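Local structure of syncytin-1 (Homo sapiens, 5HA6) at residues 34-39 with 108-113; 67-72 with 76-81. The protein probably drives membrane fusion between cells as an envelope glycoprotein of retroviral origin. The protein carries 1 engineered substitution. All coordinates share one frame; numbering follows the deposited sequence. Where two conformers were deposited one is given.

Interaction 1: residues 34-39 with 108-113; sequences QELNGD and QRRAEE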
ATOM      1  N   GLN A  34     -24.589   5.389   0.614  1.00 27.72           N
ATOM      2  CA  GLN A  34     -24.169   4.375   1.607  1.00 26.30           C
ATOM      3  C   GLN A  34     -23.325   3.261   1.007  1.00 25.13           C
ATOM      4  O   GLN A  34     -22.370   2.815   1.635  1.00 24.28           O
ATOM      5  CB  GLN A  34     -25.376   3.780   2.292  1.00 30.94           C
ATOM      6  CG  GLN A  34     -26.198   4.874   2.955  1.00 32.38           C
ATOM      7  CD  GLN A  34     -27.472   4.342   3.486  1.00 38.99           C
ATOM      8  OE1 GLN A  34     -28.023   3.360   2.958  1.00 42.31           O
ATOM      9  NE2 GLN A  34     -27.985   4.986   4.527  1.00 38.78           N
ATOM     10  N   GLU A  35     -23.599   2.854  -0.227  1.00 25.29           N
ATOM     11  CA  GLU A  35     -22.669   1.912  -0.893  1.00 24.32           C
ATOM     12  C   GLU A  35     -21.219   2.464  -0.993  1.00 23.20           C
ATOM     13  O   GLU A  35     -20.216   1.812  -0.603  1.00 22.28           O
ATOM     14  CB  GLU A  35     -23.200   1.555  -2.297  1.00 24.97           C
ATOM     15  CG  GLU A  35     -24.449   0.691  -2.294  1.00 27.14           C
ATOM     16  CD  GLU A  35     -24.210  -0.744  -1.868  1.00 29.16           C
ATOM     17  OE1 GLU A  35     -23.036  -1.184  -1.872  1.00 30.39           O
ATOM     18  OE2 GLU A  35     -25.215  -1.439  -1.565  1.00 34.86           O
ATOM     19  N   LEU A  36     -21.117   3.675  -1.524  1.00 24.33           N
ATOM     20  CA  LEU A  36     -19.856   4.384  -1.585  1.00 22.79           C
ATOM     21  C   LEU A  36     -19.207   4.394  -0.204  1.00 22.14           C
ATOM     22  O   LEU A  36     -18.047   3.946  -0.024  1.00 23.31           O
ATOM     23  CB  LEU A  36     -20.096   5.818  -2.119  1.00 23.73           C
ATOM     24  CG  LEU A  36     -18.843   6.733  -2.093  1.00 23.41           C
ATOM     25  CD1 LEU A  36     -17.766   6.136  -2.931  1.00 25.34           C
ATOM     26  CD2 LEU A  36     -19.129   8.160  -2.580  1.00 24.75           C
ATOM     27  N   ASN A  37     -19.940   4.868   0.800  1.00 22.87           N
ATOM     28  CA  ASN A  37     -19.380   4.942   2.156  1.00 22.63           C
ATOM     29  C   ASN A  37     -18.855   3.596   2.659  1.00 21.82           C
ATOM     30  O   ASN A  37     -17.730   3.507   3.164  1.00 21.08           O
ATOM     31  CB  ASN A  37     -20.420   5.477   3.137  1.00 23.91           C
ATOM     32  CG  ASN A  37     -20.610   6.987   3.024  1.00 26.21           C
ATOM     33  OD1 ASN A  37     -19.913   7.659   2.255  1.00 24.65           O
ATOM     34  ND2 ASN A  37     -21.585   7.519   3.771  1.00 27.29           N
ATOM     35  N   GLY A  38     -19.643   2.533   2.501  1.00 24.49           N
ATOM     36  CA  GLY A  38     -19.165   1.224   2.973  1.00 23.47           C
ATOM     37  C   GLY A  38     -17.945   0.657   2.215  1.00 20.58           C
ATOM     38  O   GLY A  38     -17.080  -0.026   2.811  1.00 21.20           O
ATOM     39  N   ASP A  39     -17.871   0.881   0.910  1.00 22.92           N
ATOM     40  CA  ASP A  39     -16.647   0.531   0.176  1.00 19.55           C
ATOM     41  C   ASP A  39     -15.445   1.361   0.700  1.00 18.80           C
ATOM     42  O   ASP A  39     -14.378   0.844   1.016  1.00 19.17           O
ATOM     43  CB  ASP A  39     -16.809   0.797  -1.321  1.00 21.68           C
ATOM     44  CG  ASP A  39     -17.691  -0.203  -2.039  1.00 25.48           C
ATOM     45  OD1 ASP A  39     -18.511  -0.926  -1.433  1.00 22.45           O
ATOM     46  OD2 ASP A  39     -17.592  -0.212  -3.280  1.00 27.85           O
ATOM     47  N   GLN A 108     -18.196  10.785   6.627  1.00 22.99           N
ATOM     48  CA  GLN A 108     -18.991  11.386   7.653  1.00 26.49           C
ATOM     49  C   GLN A 108     -19.781  12.554   7.102  1.00 25.38           C
ATOM     50  O   GLN A 108     -20.907  12.690   7.420  1.00 27.21           O
ATOM     51  CB  GLN A 108     -18.144  11.787   8.858  1.00 31.06           C
ATOM     52  CG  GLN A 108     -17.567  10.627   9.641  1.00 34.62           C
ATOM     53  CD  GLN A 108     -18.626   9.734  10.250  1.00 37.76           C
ATOM     54  OE1 GLN A 108     -19.491  10.179  10.957  1.00 38.31           O
ATOM     55  NE2 GLN A 108     -18.566   8.472   9.931  1.00 38.63           N
ATOM     56  N   ARG A 109     -19.189  13.354   6.241  1.00 25.02           N
ATOM     57  CA  ARG A 109     -19.934  14.523   5.760  0.61 29.31           C
ATOM     58  C   ARG A 109     -21.137  14.100   4.924  1.00 28.18           C
ATOM     59  O   ARG A 109     -22.218  14.692   5.037  1.00 29.74           O
ATOM     60  CB  ARG A 109     -19.060  15.470   4.930  0.61 28.74           C
ATOM     61  CG  ARG A 109     -19.885  16.599   4.235  0.61 33.58           C
ATOM     62  CD  ARG A 109     -19.030  17.596   3.445  0.61 32.91           C
ATOM     63  NE  ARG A 109     -18.402  16.990   2.262  0.61 29.90           N
ATOM     64  CZ  ARG A 109     -17.630  17.653   1.406  0.61 34.32           C
ATOM     65  NH1 ARG A 109     -17.382  18.944   1.584  0.61 35.01           N
ATOM     66  NH2 ARG A 109     -17.101  17.030   0.364  0.61 34.80           N
ATOM     67  N   ARG A 110     -20.961  13.083   4.057  1.00 25.75           N
ATOM     68  CA  ARG A 110     -22.118  12.609   3.276  1.00 26.60           C
ATOM     69  C   ARG A 110     -23.238  12.119   4.180  1.00 27.74           C
ATOM     70  O   ARG A 110     -24.419  12.481   4.013  1.00 29.92           O
ATOM     71  CB  ARG A 110     -21.696  11.476   2.338  1.00 26.10           C
ATOM     72  CG  ARG A 110     -20.900  11.990   1.141  1.00 25.89           C
ATOM     73  CD  ARG A 110     -20.753  10.920   0.106  1.00 24.29           C
ATOM     74  NE  ARG A 110     -19.798   9.928   0.597  1.00 22.50           N
ATOM     75  CZ  ARG A 110     -18.507   9.922   0.288  1.00 23.93           C
ATOM     76  NH1 ARG A 110     -18.002  10.872  -0.479  1.00 27.59           N
ATOM     77  NH2 ARG A 110     -17.713   8.994   0.805  1.00 19.90           N
ATOM     78  N   ALA A 111     -22.869  11.298   5.159  1.00 26.81           N
ATOM     79  CA  ALA A 111     -23.901  10.856   6.118  1.00 28.37           C
ATOM     80  C   ALA A 111     -24.534  12.045   6.868  1.00 30.81           C
ATOM     81  O   ALA A 111     -25.750  12.108   7.132  1.00 35.05           O
ATOM     82  CB  ALA A 111     -23.293   9.893   7.098  1.00 29.61           C
ATOM     83  N   GLU A 112     -23.689  12.990   7.247  1.00 30.89           N
ATOM     84  CA  GLU A 112     -24.154  14.132   8.014  1.00 34.89           C
ATOM     85  C   GLU A 112     -25.154  14.963   7.209  1.00 36.26           C
ATOM     86  O   GLU A 112     -26.166  15.422   7.731  1.00 40.91           O
ATOM     87  CB  GLU A 112     -22.969  14.996   8.440  1.00 33.74           C
ATOM     88  CG  GLU A 112     -23.352  16.074   9.465  1.00 40.46           C
ATOM     89  CD  GLU A 112     -24.025  17.312   8.841  1.00 43.97           C
ATOM     90  OE1 GLU A 112     -23.698  17.662   7.691  1.00 45.76           O
ATOM     91  OE2 GLU A 112     -24.859  17.955   9.508  1.00 50.46           O
ATOM     92  N   GLU A 113     -24.865  15.143   5.945  1.00 38.44           N
ATOM     93  CA  GLU A 113     -25.672  15.913   5.039  1.00 41.89           C
ATOM     94  C   GLU A 113     -27.005  15.245   4.827  1.00 41.44           C
ATOM     95  O   GLU A 113     -28.013  15.893   4.824  1.00 45.68           O
ATOM     96  CB  GLU A 113     -25.006  16.062   3.690  1.00 41.61           C
ATOM     97  CG  GLU A 113     -24.136  17.258   3.534  1.00 44.02           C
ATOM     98  CD  GLU A 113     -23.226  17.136   2.344  1.00 45.51           C
ATOM     99  OE1 GLU A 113     -23.351  16.192   1.558  1.00 46.24           O
ATOM    100  OE2 GLU A 113     -22.364  17.980   2.218  1.00 47.02           O
TER
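Two torsions bring Arg-110 and Asn-37 together: the arginine chain turns at chi3 (-73°), which swings its guanidinium toward helix 25-71, while Asn-37 holds its CG beside its own backbone N (chi1 -77°) and directs the amide oxygen at the incoming group. The chains pass in opposite senses, and NE and NH2 on one side of the guanidinium share the single amide oxygen. Arg-110 NE donates to Asn-37 OD1 at 2.8 Å and Arg-110 NH2 to the same oxygen at 3.0 Å. This oxygen lies in the guanidinium plane, although the amide itself is turned 38° from that plane. Asparagine suits the place because a short, neutral side chain can present one carbonyl oxygen to both donors. Leu-36 comes over one face of the guanidinium, resting its CD2 above the middle of the group, 3.4 Å from Arg-110 CZ. A branched aliphatic chain covers this weakly hydrated face while leaving the N-H edges for polar partners. Two nitrogens of Arg-110, NH1 and NH2, also bond to the carboxylates of Glu-35 and Asp-39 of the third subunit, so its buried charge is probably well compensated. The two segments run nearly antiparallel, with axes 10.3 Å apart. Helix 93-115 packs antiparallel on helix 25-71 of its own chain and is tied to the same helix of the third subunit, consistent with a six-helix bundle.

Interaction 2: residues 67-72 with 76-81; sequences ALDLLT and GGTCLF
Thr-72 and Phe-81 face each other at the chain reversal after long helix 25-71, where short helix 78-82 begins and the disulfide from Cys-79 to Cys-86 closes the CX6C loop seen in retroviral fusion subunits. The tight part is centred on buried Thr-72 and on the start of helix 78-82. The methyl CG2 of Thr-72 sits over one face of the Phe-81 ring as a CH-pi contact, 3.6 Å from the ring centroid and displaced toward the rim. The hydroxyl turns the other way, between the backbone N and carbonyl carbon (chi1 61°), and Thr-72 OG1 donates to Leu-68 O at 2.8 Å. Threonine thus serves both needs, with a methyl for the ring and a hydroxyl for the helix end. Gly-77 N donates to Thr-72 O at 3.0 Å, arriving from above the carbonyl plane. Gly-76 and Gly-77, the latter the N-cap residue, have positive phi, and a beta carbon on either would be pressed against the preceding carbonyl oxygen. The loose side is that of Gly-76, exposed and with few contacts. Phe-81 also packs on Leu-70 of the third subunit. On the tight side, the acidic Asp-69 serves the helix start with a single oxygen: Asp-69 OD1 accepts Thr-78 N at 2.9 Å, nearly along its C-O axis, and the Thr-78 OG1 hydroxyl at 2.6 Å, from above the carboxylate plane.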
ATOM      1  N   ALA A  67      23.126  -2.087  11.868  1.00 20.21           N
ATOM      2  CA  ALA A  67      23.984  -3.257  12.093  1.00 20.73           C
ATOM      3  C   ALA A  67      25.098  -3.348  11.018  1.00 20.94           C
ATOM      4  O   ALA A  67      26.302  -3.478  11.313  1.00 22.42           O
ATOM      5  CB  ALA A  67      23.111  -4.568  12.133  1.00 20.32           C
ATOM      6  N   LEU A  68      24.705  -3.261   9.747  1.00 22.74           N
ATOM      7  CA  LEU A  68      25.687  -3.213   8.692  1.00 20.28           C
ATOM      8  C   LEU A  68      26.672  -2.043   8.805  1.00 22.53           C
ATOM      9  O   LEU A  68      27.839  -2.218   8.531  1.00 22.36           O
ATOM     10  CB  LEU A  68      25.005  -3.151   7.330  1.00 19.55           C
ATOM     11  CG  LEU A  68      24.382  -4.484   6.928  1.00 19.12           C
ATOM     12  CD1 LEU A  68      23.435  -4.273   5.757  1.00 20.02           C
ATOM     13  CD2 LEU A  68      25.405  -5.506   6.590  1.00 19.90           C
ATOM     14  N   ASP A  69      26.210  -0.876   9.226  1.00 21.25           N
ATOM     15  CA  ASP A  69      27.106   0.272   9.381  1.00 23.95           C
ATOM     16  C   ASP A  69      28.150  -0.035  10.432  1.00 27.88           C
ATOM     17  O   ASP A  69      29.333   0.231  10.241  1.00 29.95           O
ATOM     18  CB  ASP A  69      26.347   1.534   9.753  1.00 24.28           C
ATOM     19  CG  ASP A  69      25.646   2.175   8.568  1.00 30.63           C
ATOM     20  OD1 ASP A  69      26.013   1.886   7.391  1.00 25.23           O
ATOM     21  OD2 ASP A  69      24.691   2.941   8.816  1.00 29.76           O
ATOM     22  N   LEU A  70      27.741  -0.650  11.532  1.00 24.52           N
ATOM     23  CA  LEU A  70      28.775  -1.127  12.474  1.00 26.74           C
ATOM     24  C   LEU A  70      29.753  -2.200  11.963  1.00 24.69           C
ATOM     25  O   LEU A  70      30.958  -2.153  12.251  1.00 25.83           O
ATOM     26  CB  LEU A  70      28.117  -1.679  13.726  1.00 26.22           C
ATOM     27  CG  LEU A  70      27.252  -0.712  14.519  1.00 34.75           C
ATOM     28  CD1 LEU A  70      27.103  -1.299  15.913  1.00 37.67           C
ATOM     29  CD2 LEU A  70      27.856   0.705  14.569  1.00 31.32           C
ATOM     30  N   LEU A  71      29.225  -3.217  11.302  1.00 23.93           N
ATOM     31  CA  LEU A  71      30.084  -4.261  10.722  1.00 24.16           C
ATOM     32  C   LEU A  71      31.057  -3.711   9.695  1.00 27.69           C
ATOM     33  O   LEU A  71      32.145  -4.237   9.527  1.00 29.45           O
ATOM     34  CB  LEU A  71      29.217  -5.349  10.054  1.00 23.31           C
ATOM     35  CG  LEU A  71      28.379  -6.114  11.048  1.00 24.84           C
ATOM     36  CD1 LEU A  71      27.254  -6.821  10.267  1.00 30.48           C
ATOM     37  CD2 LEU A  71      29.222  -7.122  11.821  1.00 28.03           C
ATOM     38  N   THR A  72      30.659  -2.679   8.967  1.00 27.08           N
ATOM     39  CA  THR A  72      31.545  -2.146   7.936  1.00 26.02           C
ATOM     40  C   THR A  72      32.165  -0.807   8.342  1.00 27.63           C
ATOM     41  O   THR A  72      32.644  -0.049   7.489  1.00 27.88           O
ATOM     42  CB  THR A  72      30.806  -1.973   6.647  1.00 24.21           C
ATOM     43  OG1 THR A  72      29.741  -1.061   6.856  1.00 26.79           O
ATOM     44  CG2 THR A  72      30.216  -3.313   6.197  1.00 24.03           C
ATOM     45  N   GLY A  76      34.009   2.675   6.584  1.00 32.73           N
ATOM     46  CA  GLY A  76      33.211   3.881   6.443  1.00 34.67           C
ATOM     47  C   GLY A  76      31.712   3.674   6.458  1.00 29.80           C
ATOM     48  O   GLY A  76      30.941   4.575   6.109  1.00 32.82           O
ATOM     49  N   GLY A  77      31.273   2.489   6.853  1.00 27.12           N
ATOM     50  CA  GLY A  77      29.867   2.178   6.887  1.00 26.08           C
ATOM     51  C   GLY A  77      29.416   1.627   5.546  1.00 29.58           C
ATOM     52  O   GLY A  77      30.221   1.530   4.630  1.00 28.69           O
ATOM     53  N   THR A  78      28.113   1.370   5.417  1.00 26.50           N
ATOM     54  CA  THR A  78      27.576   0.480   4.382  1.00 25.02           C
ATOM     55  C   THR A  78      27.797   0.993   2.951  1.00 24.93           C
ATOM     56  O   THR A  78      28.235   0.244   2.029  1.00 25.71           O
ATOM     57  CB  THR A  78      26.053   0.249   4.650  1.00 24.50           C
ATOM     58  OG1 THR A  78      25.876  -0.300   5.961  1.00 26.18           O
ATOM     59  CG2 THR A  78      25.452  -0.718   3.649  1.00 22.63           C
ATOM     60  N   CYS A  79      27.548   2.291   2.754  1.00 24.90           N
ATOM     61  CA  CYS A  79      27.622   2.866   1.425  1.00 24.85           C
ATOM     62  C   CYS A  79      29.074   3.004   0.948  1.00 26.13           C
ATOM     63  O   CYS A  79      29.420   2.602  -0.166  1.00 26.12           O
ATOM     64  CB  CYS A  79      26.927   4.229   1.411  1.00 27.66           C
ATOM     65  SG  CYS A  79      25.386   4.288   2.364  1.00 34.26           S
ATOM     66  N   LEU A  80      29.929   3.545   1.798  1.00 27.59           N
ATOM     67  CA  LEU A  80      31.350   3.606   1.503  1.00 29.01           C
ATOM     68  C   LEU A  80      31.974   2.215   1.299  1.00 29.20           C
ATOM     69  O   LEU A  80      32.866   2.037   0.456  1.00 29.28           O
ATOM     70  CB  LEU A  80      32.075   4.373   2.619  1.00 30.91           C
ATOM     71  CG  LEU A  80      31.980   5.907   2.509  1.00 34.11           C
ATOM     72  CD1 LEU A  80      32.500   6.653   3.764  1.00 37.84           C
ATOM     73  CD2 LEU A  80      32.767   6.398   1.327  1.00 36.25           C
ATOM     74  N   PHE A  81      31.489   1.238   2.057  1.00 28.13           N
ATOM     75  CA  PHE A  81      31.987  -0.134   2.018  1.00 28.17           C
ATOM     76  C   PHE A  81      31.739  -0.671   0.611  1.00 28.77           C
ATOM     77  O   PHE A  81      32.650  -1.254  -0.027  1.00 27.67           O
ATOM     78  CB  PHE A  81      31.268  -0.970   3.092  1.00 29.74           C
ATOM     79  CG  PHE A  81      31.459  -2.464   2.970  1.00 29.44           C
ATOM     80  CD1 PHE A  81      32.657  -3.061   3.295  1.00 29.37           C
ATOM     81  CD2 PHE A  81      30.399  -3.267   2.543  1.00 27.09           C
ATOM     82  CE1 PHE A  81      32.825  -4.453   3.187  1.00 33.76           C
ATOM     83  CE2 PHE A  81      30.532  -4.631   2.438  1.00 26.70           C
ATOM     84  CZ  PHE A  81      31.766  -5.242   2.759  1.00 28.32           C
TER

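Interaction 1 and interaction 2 share helix 25-71 but lie toward its two ends, on opposite sides of the chain's centre. Their centres are 51 Å apart and their nearest atoms about 38 Å, so they do not touch. Along the chain, interaction 2 falls within the span that interaction 1 brackets: the reversal at 67-72 with 76-81 turns the polypeptide round, and helix 93-115 then returns along the rod. The contacts differ in character, a polar grip between long helices against a compact turn. Both also meet the other two subunits, through charged pairs and packing between chains at interaction 1 and packing at interaction 2.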